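Local coordinates for protein probable 2-hydroxyhepta-2,4-diene-1,7-dioate isomerase (Thermus thermophilus, PDB 2DFU) that probably acts as a metal-dependent isomerase of 2-hydroxyhepta-2,4-diene-1,7-dioate, built on the fumarylacetoacetate hydrolase fold, at residues Y104-E116 / T229-L242. Residues are numbered along the deposited sequence; the frame is centred on the assembly and turned at random.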
ATOM      1  N   TYR A 104     -18.728   1.747  11.508  1.00 34.98           N
ATOM      2  CA  TYR A 104     -18.943   0.307  11.574  1.00 35.89           C
ATOM      3  C   TYR A 104     -19.486   0.011  10.174  1.00 37.65           C
ATOM      4  O   TYR A 104     -20.601   0.408   9.840  1.00 39.32           O
ATOM      5  CB  TYR A 104     -19.975  -0.050  12.644  1.00 33.01           C
ATOM      6  CG  TYR A 104     -19.968  -1.523  12.968  1.00 32.78           C
ATOM      7  CD1 TYR A 104     -20.262  -2.469  11.991  1.00 31.64           C
ATOM      8  CD2 TYR A 104     -19.608  -1.975  14.239  1.00 32.91           C
ATOM      9  CE1 TYR A 104     -20.192  -3.829  12.263  1.00 34.25           C
ATOM     10  CE2 TYR A 104     -19.533  -3.333  14.524  1.00 34.01           C
ATOM     11  CZ  TYR A 104     -19.824  -4.254  13.530  1.00 33.94           C
ATOM     12  OH  TYR A 104     -19.723  -5.598  13.791  1.00 36.84           O
ATOM     13  N   PRO A 105     -18.698  -0.684   9.339  1.00 38.00           N
ATOM     14  CA  PRO A 105     -19.057  -1.031   7.962  1.00 39.48           C
ATOM     15  C   PRO A 105     -20.334  -1.819   7.730  1.00 40.28           C
ATOM     16  O   PRO A 105     -20.796  -2.567   8.588  1.00 38.98           O
ATOM     17  CB  PRO A 105     -17.829  -1.792   7.463  1.00 39.59           C
ATOM     18  CG  PRO A 105     -16.731  -1.307   8.347  1.00 40.56           C
ATOM     19  CD  PRO A 105     -17.400  -1.278   9.684  1.00 37.75           C
ATOM     20  N   PHE A 106     -20.884  -1.645   6.535  1.00 41.12           N
ATOM     21  CA  PHE A 106     -22.096  -2.334   6.140  1.00 41.46           C
ATOM     22  C   PHE A 106     -21.790  -3.775   5.774  1.00 39.22           C
ATOM     23  O   PHE A 106     -22.612  -4.658   6.007  1.00 36.48           O
ATOM     24  CB  PHE A 106     -22.732  -1.634   4.937  1.00 46.66           C
ATOM     25  CG  PHE A 106     -23.891  -2.387   4.344  1.00 53.79           C
ATOM     26  CD1 PHE A 106     -25.051  -2.603   5.085  1.00 56.05           C
ATOM     27  CD2 PHE A 106     -23.812  -2.908   3.054  1.00 56.04           C
ATOM     28  CE1 PHE A 106     -26.116  -3.330   4.550  1.00 58.26           C
ATOM     29  CE2 PHE A 106     -24.873  -3.636   2.511  1.00 57.81           C
ATOM     30  CZ  PHE A 106     -26.025  -3.848   3.260  1.00 57.84           C
ATOM     31  N   PHE A 107     -20.600  -4.009   5.219  1.00 37.80           N
ATOM     32  CA  PHE A 107     -20.193  -5.345   4.772  1.00 37.64           C
ATOM     33  C   PHE A 107     -19.805  -6.359   5.847  1.00 37.83           C
ATOM     34  O   PHE A 107     -19.526  -7.520   5.537  1.00 38.32           O
ATOM     35  CB  PHE A 107     -19.047  -5.227   3.752  1.00 38.53           C
ATOM     36  CG  PHE A 107     -17.747  -4.718   4.335  1.00 37.40           C
ATOM     37  CD1 PHE A 107     -16.905  -5.570   5.051  1.00 36.79           C
ATOM     38  CD2 PHE A 107     -17.368  -3.386   4.169  1.00 36.37           C
ATOM     39  CE1 PHE A 107     -15.702  -5.102   5.597  1.00 35.54           C
ATOM     40  CE2 PHE A 107     -16.172  -2.911   4.710  1.00 36.68           C
ATOM     41  CZ  PHE A 107     -15.337  -3.772   5.425  1.00 34.44           C
ATOM     42  N   THR A 108     -19.786  -5.941   7.104  1.00 37.56           N
ATOM     43  CA  THR A 108     -19.411  -6.861   8.168  1.00 37.95           C
ATOM     44  C   THR A 108     -20.333  -6.782   9.371  1.00 38.00           C
ATOM     45  O   THR A 108     -21.085  -5.827   9.540  1.00 37.69           O
ATOM     46  CB  THR A 108     -17.966  -6.589   8.660  1.00 38.41           C
ATOM     47  OG1 THR A 108     -17.567  -7.608   9.590  1.00 37.30           O
ATOM     48  CG2 THR A 108     -17.885  -5.232   9.353  1.00 37.63           C
ATOM     49  N   GLU A 109     -20.267  -7.809  10.202  1.00 39.95           N
ATOM     50  CA  GLU A 109     -21.048  -7.858  11.424  1.00 44.57           C
ATOM     51  C   GLU A 109     -20.144  -8.477  12.475  1.00 43.73           C
ATOM     52  O   GLU A 109     -20.600  -8.953  13.513  1.00 42.53           O
ATOM     53  CB  GLU A 109     -22.312  -8.696  11.217  1.00 48.05           C
ATOM     54  CG  GLU A 109     -23.275  -8.054  10.229  1.00 55.46           C
ATOM     55  CD  GLU A 109     -24.603  -8.776  10.142  1.00 61.73           C
ATOM     56  OE1 GLU A 109     -24.616  -9.949   9.705  1.00 65.76           O
ATOM     57  OE2 GLU A 109     -25.635  -8.170  10.512  1.00 63.91           O
ATOM     58  N   GLU A 110     -18.843  -8.444  12.192  1.00 44.43           N
ATOM     59  CA  GLU A 110     -17.845  -9.016  13.086  1.00 44.57           C
ATOM     60  C   GLU A 110     -16.606  -8.123  13.163  1.00 43.08           C
ATOM     61  O   GLU A 110     -15.498  -8.545  12.827  1.00 43.42           O
ATOM     62  CB  GLU A 110     -17.458 -10.407  12.582  1.00 47.27           C
ATOM     63  CG  GLU A 110     -17.067 -11.373  13.676  1.00 55.68           C
ATOM     64  CD  GLU A 110     -18.201 -11.629  14.646  1.00 57.89           C
ATOM     65  OE1 GLU A 110     -19.249 -12.158  14.210  1.00 59.71           O
ATOM     66  OE2 GLU A 110     -18.047 -11.298  15.843  1.00 61.02           O
ATOM     67  N   LEU A 111     -16.800  -6.883  13.603  1.00 40.40           N
ATOM     68  CA  LEU A 111     -15.702  -5.929  13.722  1.00 37.72           C
ATOM     69  C   LEU A 111     -14.992  -6.124  15.060  1.00 36.04           C
ATOM     70  O   LEU A 111     -15.631  -6.095  16.114  1.00 36.90           O
ATOM     71  CB  LEU A 111     -16.236  -4.496  13.635  1.00 35.01           C
ATOM     72  CG  LEU A 111     -15.203  -3.436  13.255  1.00 35.26           C
ATOM     73  CD1 LEU A 111     -14.791  -3.632  11.792  1.00 32.83           C
ATOM     74  CD2 LEU A 111     -15.786  -2.050  13.457  1.00 36.30           C
ATOM     75  N   HIS A 112     -13.676  -6.314  15.011  1.00 35.01           N
ATOM     76  CA  HIS A 112     -12.875  -6.528  16.214  1.00 34.49           C
ATOM     77  C   HIS A 112     -11.719  -5.543  16.363  1.00 35.37           C
ATOM     78  O   HIS A 112     -11.208  -5.014  15.370  1.00 34.61           O
ATOM     79  CB  HIS A 112     -12.308  -7.947  16.224  1.00 36.33           C
ATOM     80  CG  HIS A 112     -13.326  -9.010  16.497  1.00 39.72           C
ATOM     81  ND1 HIS A 112     -14.379  -9.272  15.646  1.00 41.24           N
ATOM     82  CD2 HIS A 112     -13.442  -9.890  17.520  1.00 40.70           C
ATOM     83  CE1 HIS A 112     -15.098 -10.270  16.133  1.00 42.72           C
ATOM     84  NE2 HIS A 112     -14.549 -10.663  17.269  1.00 41.24           N
ATOM     85  N   TYR A 113     -11.311  -5.314  17.611  1.00 35.34           N
ATOM     86  CA  TYR A 113     -10.204  -4.410  17.926  1.00 34.86           C
ATOM     87  C   TYR A 113      -8.933  -5.176  18.289  1.00 34.12           C
ATOM     88  O   TYR A 113      -8.989  -6.264  18.859  1.00 32.68           O
ATOM     89  CB  TYR A 113     -10.582  -3.485  19.086  1.00 34.81           C
ATOM     90  CG  TYR A 113     -11.078  -4.208  20.326  1.00 35.54           C
ATOM     91  CD1 TYR A 113     -10.189  -4.774  21.242  1.00 36.40           C
ATOM     92  CD2 TYR A 113     -12.447  -4.347  20.566  1.00 37.03           C
ATOM     93  CE1 TYR A 113     -10.655  -5.469  22.371  1.00 35.20           C
ATOM     94  CE2 TYR A 113     -12.924  -5.032  21.680  1.00 36.93           C
ATOM     95  CZ  TYR A 113     -12.029  -5.592  22.578  1.00 37.38           C
ATOM     96  OH  TYR A 113     -12.526  -6.287  23.658  1.00 36.73           O
ATOM     97  N   GLU A 114      -7.791  -4.587  17.954  1.00 33.69           N
ATOM     98  CA  GLU A 114      -6.488  -5.171  18.238  1.00 34.04           C
ATOM     99  C   GLU A 114      -5.495  -4.027  18.478  1.00 34.24           C
ATOM    100  O   GLU A 114      -5.059  -3.377  17.524  1.00 34.71           O
ATOM    101  CB  GLU A 114      -6.028  -6.030  17.045  1.00 36.19           C
ATOM    102  CG  GLU A 114      -6.853  -7.299  16.818  1.00 38.84           C
ATOM    103  CD  GLU A 114      -6.494  -8.044  15.526  1.00 43.41           C
ATOM    104  OE1 GLU A 114      -5.393  -7.823  14.978  1.00 45.46           O
ATOM    105  OE2 GLU A 114      -7.311  -8.873  15.064  1.00 43.99           O
ATOM    106  N   GLY A 115      -5.157  -3.767  19.744  1.00 31.14           N
ATOM    107  CA  GLY A 115      -4.214  -2.703  20.060  1.00 30.72           C
ATOM    108  C   GLY A 115      -2.799  -3.153  19.740  1.00 32.88           C
ATOM    109  O   GLY A 115      -2.449  -4.292  20.026  1.00 31.51           O
ATOM    110  N   GLU A 116      -1.972  -2.279  19.168  1.00 32.49           N
ATOM    111  CA  GLU A 116      -0.616  -2.686  18.805  1.00 32.74           C
ATOM    112  C   GLU A 116       0.433  -1.587  18.837  1.00 32.35           C
ATOM    113  O   GLU A 116       0.123  -0.400  18.692  1.00 32.41           O
ATOM    114  CB  GLU A 116      -0.617  -3.281  17.392  1.00 35.16           C
ATOM    115  CG  GLU A 116      -1.553  -4.465  17.196  1.00 40.04           C
ATOM    116  CD  GLU A 116      -1.511  -5.009  15.776  1.00 41.67           C
ATOM    117  OE1 GLU A 116      -0.509  -4.763  15.071  1.00 41.08           O
ATOM    118  OE2 GLU A 116      -2.471  -5.696  15.371  1.00 43.64           O
ATOM    119  N   THR A 229      -0.725  -8.119  18.016  1.00 37.68           N
ATOM    120  CA  THR A 229      -1.540  -7.742  19.166  1.00 39.40           C
ATOM    121  C   THR A 229      -1.625  -8.832  20.239  1.00 39.12           C
ATOM    122  O   THR A 229      -1.598 -10.019  19.931  1.00 39.68           O
ATOM    123  CB  THR A 229      -2.979  -7.370  18.700  1.00 39.55           C
ATOM    124  OG1 THR A 229      -3.694  -6.751  19.774  1.00 38.38           O
ATOM    125  CG2 THR A 229      -3.733  -8.613  18.241  1.00 37.17           C
ATOM    126  N   PRO A 230      -1.716  -8.431  21.519  1.00 40.44           N
ATOM    127  CA  PRO A 230      -1.809  -9.371  22.645  1.00 41.30           C
ATOM    128  C   PRO A 230      -3.171 -10.064  22.653  1.00 42.70           C
ATOM    129  O   PRO A 230      -3.978  -9.870  21.744  1.00 41.47           O
ATOM    130  CB  PRO A 230      -1.636  -8.469  23.868  1.00 41.60           C
ATOM    131  CG  PRO A 230      -0.864  -7.290  23.336  1.00 41.54           C
ATOM    132  CD  PRO A 230      -1.523  -7.055  22.005  1.00 40.51           C
ATOM    133  N   GLU A 231      -3.428 -10.873  23.677  1.00 44.21           N
ATOM    134  CA  GLU A 231      -4.715 -11.552  23.782  1.00 45.40           C
ATOM    135  C   GLU A 231      -5.749 -10.519  24.216  1.00 44.72           C
ATOM    136  O   GLU A 231      -5.395  -9.420  24.650  1.00 43.80           O
ATOM    137  CB  GLU A 231      -4.665 -12.679  24.817  1.00 48.09           C
ATOM    138  CG  GLU A 231      -3.707 -13.807  24.487  1.00 51.73           C
ATOM    139  CD  GLU A 231      -3.918 -15.021  25.372  1.00 55.92           C
ATOM    140  OE1 GLU A 231      -4.868 -15.795  25.108  1.00 58.39           O
ATOM    141  OE2 GLU A 231      -3.143 -15.195  26.339  1.00 56.26           O
ATOM    142  N   GLY A 232      -7.025 -10.873  24.101  1.00 44.07           N
ATOM    143  CA  GLY A 232      -8.077  -9.956  24.498  1.00 41.73           C
ATOM    144  C   GLY A 232      -8.829  -9.363  23.322  1.00 41.55           C
ATOM    145  O   GLY A 232      -9.653  -8.466  23.502  1.00 40.68           O
ATOM    146  N   VAL A 233      -8.542  -9.849  22.117  1.00 39.96           N
ATOM    147  CA  VAL A 233      -9.222  -9.353  20.926  1.00 38.69           C
ATOM    148  C   VAL A 233     -10.714  -9.642  21.069  1.00 38.63           C
ATOM    149  O   VAL A 233     -11.123 -10.803  21.158  1.00 38.17           O
ATOM    150  CB  VAL A 233      -8.685 -10.036  19.642  1.00 39.02           C
ATOM    151  CG1 VAL A 233      -9.546  -9.649  18.443  1.00 38.41           C
ATOM    152  CG2 VAL A 233      -7.233  -9.618  19.399  1.00 37.99           C
ATOM    153  N   GLY A 234     -11.518  -8.582  21.091  1.00 37.67           N
ATOM    154  CA  GLY A 234     -12.957  -8.743  21.246  1.00 37.22           C
ATOM    155  C   GLY A 234     -13.789  -8.016  20.203  1.00 36.02           C
ATOM    156  O   GLY A 234     -13.260  -7.304  19.351  1.00 35.86           O
ATOM    157  N   ALA A 235     -15.102  -8.188  20.281  1.00 35.89           N
ATOM    158  CA  ALA A 235     -16.023  -7.573  19.335  1.00 34.62           C
ATOM    159  C   ALA A 235     -16.318  -6.115  19.649  1.00 34.50           C
ATOM    160  O   ALA A 235     -16.407  -5.716  20.808  1.00 35.73           O
ATOM    161  CB  ALA A 235     -17.327  -8.369  19.294  1.00 34.84           C
ATOM    162  N   LEU A 236     -16.469  -5.320  18.599  1.00 33.75           N
ATOM    163  CA  LEU A 236     -16.766  -3.903  18.746  1.00 35.01           C
ATOM    164  C   LEU A 236     -18.230  -3.633  18.442  1.00 34.96           C
ATOM    165  O   LEU A 236     -18.912  -4.449  17.825  1.00 35.79           O
ATOM    166  CB  LEU A 236     -15.914  -3.075  17.784  1.00 33.64           C
ATOM    167  CG  LEU A 236     -14.446  -2.875  18.146  1.00 36.36           C
ATOM    168  CD1 LEU A 236     -13.652  -2.483  16.899  1.00 32.58           C
ATOM    169  CD2 LEU A 236     -14.347  -1.806  19.223  1.00 33.60           C
ATOM    170  N   ARG A 237     -18.697  -2.471  18.873  1.00 35.46           N
ATOM    171  CA  ARG A 237     -20.066  -2.052  18.622  1.00 37.99           C
ATOM    172  C   ARG A 237     -20.061  -0.560  18.360  1.00 36.05           C
ATOM    173  O   ARG A 237     -19.183   0.161  18.840  1.00 35.00           O
ATOM    174  CB  ARG A 237     -20.959  -2.325  19.834  1.00 41.46           C
ATOM    175  CG  ARG A 237     -21.422  -3.760  20.004  1.00 46.87           C
ATOM    176  CD  ARG A 237     -22.226  -3.891  21.300  1.00 53.06           C
ATOM    177  NE  ARG A 237     -22.774  -5.232  21.500  1.00 57.47           N
ATOM    178  CZ  ARG A 237     -23.298  -5.661  22.647  1.00 60.04           C
ATOM    179  NH1 ARG A 237     -23.343  -4.853  23.702  1.00 59.38           N
ATOM    180  NH2 ARG A 237     -23.777  -6.897  22.741  1.00 60.93           N
ATOM    181  N   PRO A 238     -21.037  -0.074  17.579  1.00 34.89           N
ATOM    182  CA  PRO A 238     -21.112   1.357  17.290  1.00 33.02           C
ATOM    183  C   PRO A 238     -21.077   2.127  18.607  1.00 33.64           C
ATOM    184  O   PRO A 238     -21.709   1.726  19.583  1.00 33.74           O
ATOM    185  CB  PRO A 238     -22.455   1.485  16.585  1.00 33.88           C
ATOM    186  CG  PRO A 238     -22.525   0.202  15.798  1.00 33.40           C
ATOM    187  CD  PRO A 238     -22.036  -0.828  16.797  1.00 34.23           C
ATOM    188  N   GLY A 239     -20.319   3.213  18.649  1.00 34.10           N
ATOM    189  CA  GLY A 239     -20.258   3.990  19.873  1.00 34.16           C
ATOM    190  C   GLY A 239     -19.169   3.594  20.851  1.00 34.37           C
ATOM    191  O   GLY A 239     -18.926   4.315  21.816  1.00 36.23           O
ATOM    192  N   ASP A 240     -18.515   2.457  20.630  1.00 34.28           N
ATOM    193  CA  ASP A 240     -17.450   2.046  21.536  1.00 33.99           C
ATOM    194  C   ASP A 240     -16.311   3.060  21.569  1.00 35.07           C
ATOM    195  O   ASP A 240     -15.884   3.568  20.528  1.00 33.41           O
ATOM    196  CB  ASP A 240     -16.869   0.687  21.135  1.00 34.50           C
ATOM    197  CG  ASP A 240     -17.709  -0.478  21.611  1.00 36.51           C
ATOM    198  OD1 ASP A 240     -18.579  -0.291  22.494  1.00 35.61           O
ATOM    199  OD2 ASP A 240     -17.480  -1.595  21.103  1.00 36.28           O
ATOM    200  N   ARG A 241     -15.829   3.351  22.775  1.00 33.90           N
ATOM    201  CA  ARG A 241     -14.720   4.275  22.964  1.00 35.73           C
ATOM    202  C   ARG A 241     -13.486   3.460  23.311  1.00 36.15           C
ATOM    203  O   ARG A 241     -13.495   2.691  24.273  1.00 37.50           O
ATOM    204  CB  ARG A 241     -15.030   5.261  24.089  1.00 35.83           C
ATOM    205  CG  ARG A 241     -16.111   6.264  23.727  1.00 38.31           C
ATOM    206  CD  ARG A 241     -16.316   7.262  24.849  1.00 39.49           C
ATOM    207  NE  ARG A 241     -17.117   8.394  24.405  1.00 42.22           N
ATOM    208  CZ  ARG A 241     -17.377   9.461  25.150  1.00 45.08           C
ATOM    209  NH1 ARG A 241     -16.896   9.545  26.386  1.00 43.71           N
ATOM    210  NH2 ARG A 241     -18.113  10.447  24.652  1.00 45.57           N
ATOM    211  N   LEU A 242     -12.428   3.621  22.525  1.00 35.68           N
ATOM    212  CA  LEU A 242     -11.206   2.833  22.600  1.00 36.29           C
ATOM    213  C   LEU A 242      -9.982   3.662  23.004  1.00 34.84           C
ATOM    214  O   LEU A 242      -9.749   4.782  22.567  1.00 33.10           O
ATOM    215  CB  LEU A 242     -10.936   2.177  21.254  1.00 39.98           C
ATOM    216  CG  LEU A 242     -11.838   0.986  20.974  1.00 42.55           C
ATOM    217  CD1 LEU A 242     -13.155   1.410  20.330  1.00 46.65           C
ATOM    218  CD2 LEU A 242     -11.206  -0.001  19.999  1.00 45.19           C
TER
HETATM  219  O   HOH W   1     -18.835  -6.616  16.241  1.00 42.75           O
HETATM  220  O   HOH W   2     -15.236  -6.672  23.379  1.00 46.80           O
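A single antiparallel beta bridge, the non-hydrogen-bonded pair His112-Ala235, ties the start of strand 111-121 to the loop leading into strand 241-246. Two flanking bonds define it: Leu236 N to Leu111 O (2.7 Å) and the longer Tyr113 N to Gly234 O (3.3 Å). Ala235 CA sits over one face of the His112 imidazole, 4.0 Å from its centroid, a CH-pi contact; ND1 donates to Glu110 O from within the ring plane, which helps set the ring's rotation. Tyr113 CG lies between its backbone N and carbonyl carbon (chi1 53°), laying the phenol against the loop: Gly234 O stands 3.2 Å above the plane of the ring, toward its rim, and Leu236 CD2 comes within 3.4 Å of Tyr113 CD2. Gly234 has no side chain, and Tyr113 OH lies 3.5 Å from its CA. Water 2 bridges that hydroxyl to Ala235 O, while water 1 takes a hydrogen bond from Tyr104 OH and donates to Leu111 O and Leu236 O. With an alanine in place of Tyr113, the Gly234 peptide and Leu236 CD2 would probably lose the ring that covers them, and water 2 its phenol partner. Farther along, Thr229 OG1 donates to Gly115 O (2.8 Å), and Thr229 CG2 meets Glu114 CB at 3.7 Å. Glu114 and Glu116 form a Glu-x-Glu pattern whose counterparts hold the metal in fumarylacetoacetate hydrolase relatives. Backbone bonds and bridging waters thus carry the polar join, with Thr229 gripping the backbone between the two acids.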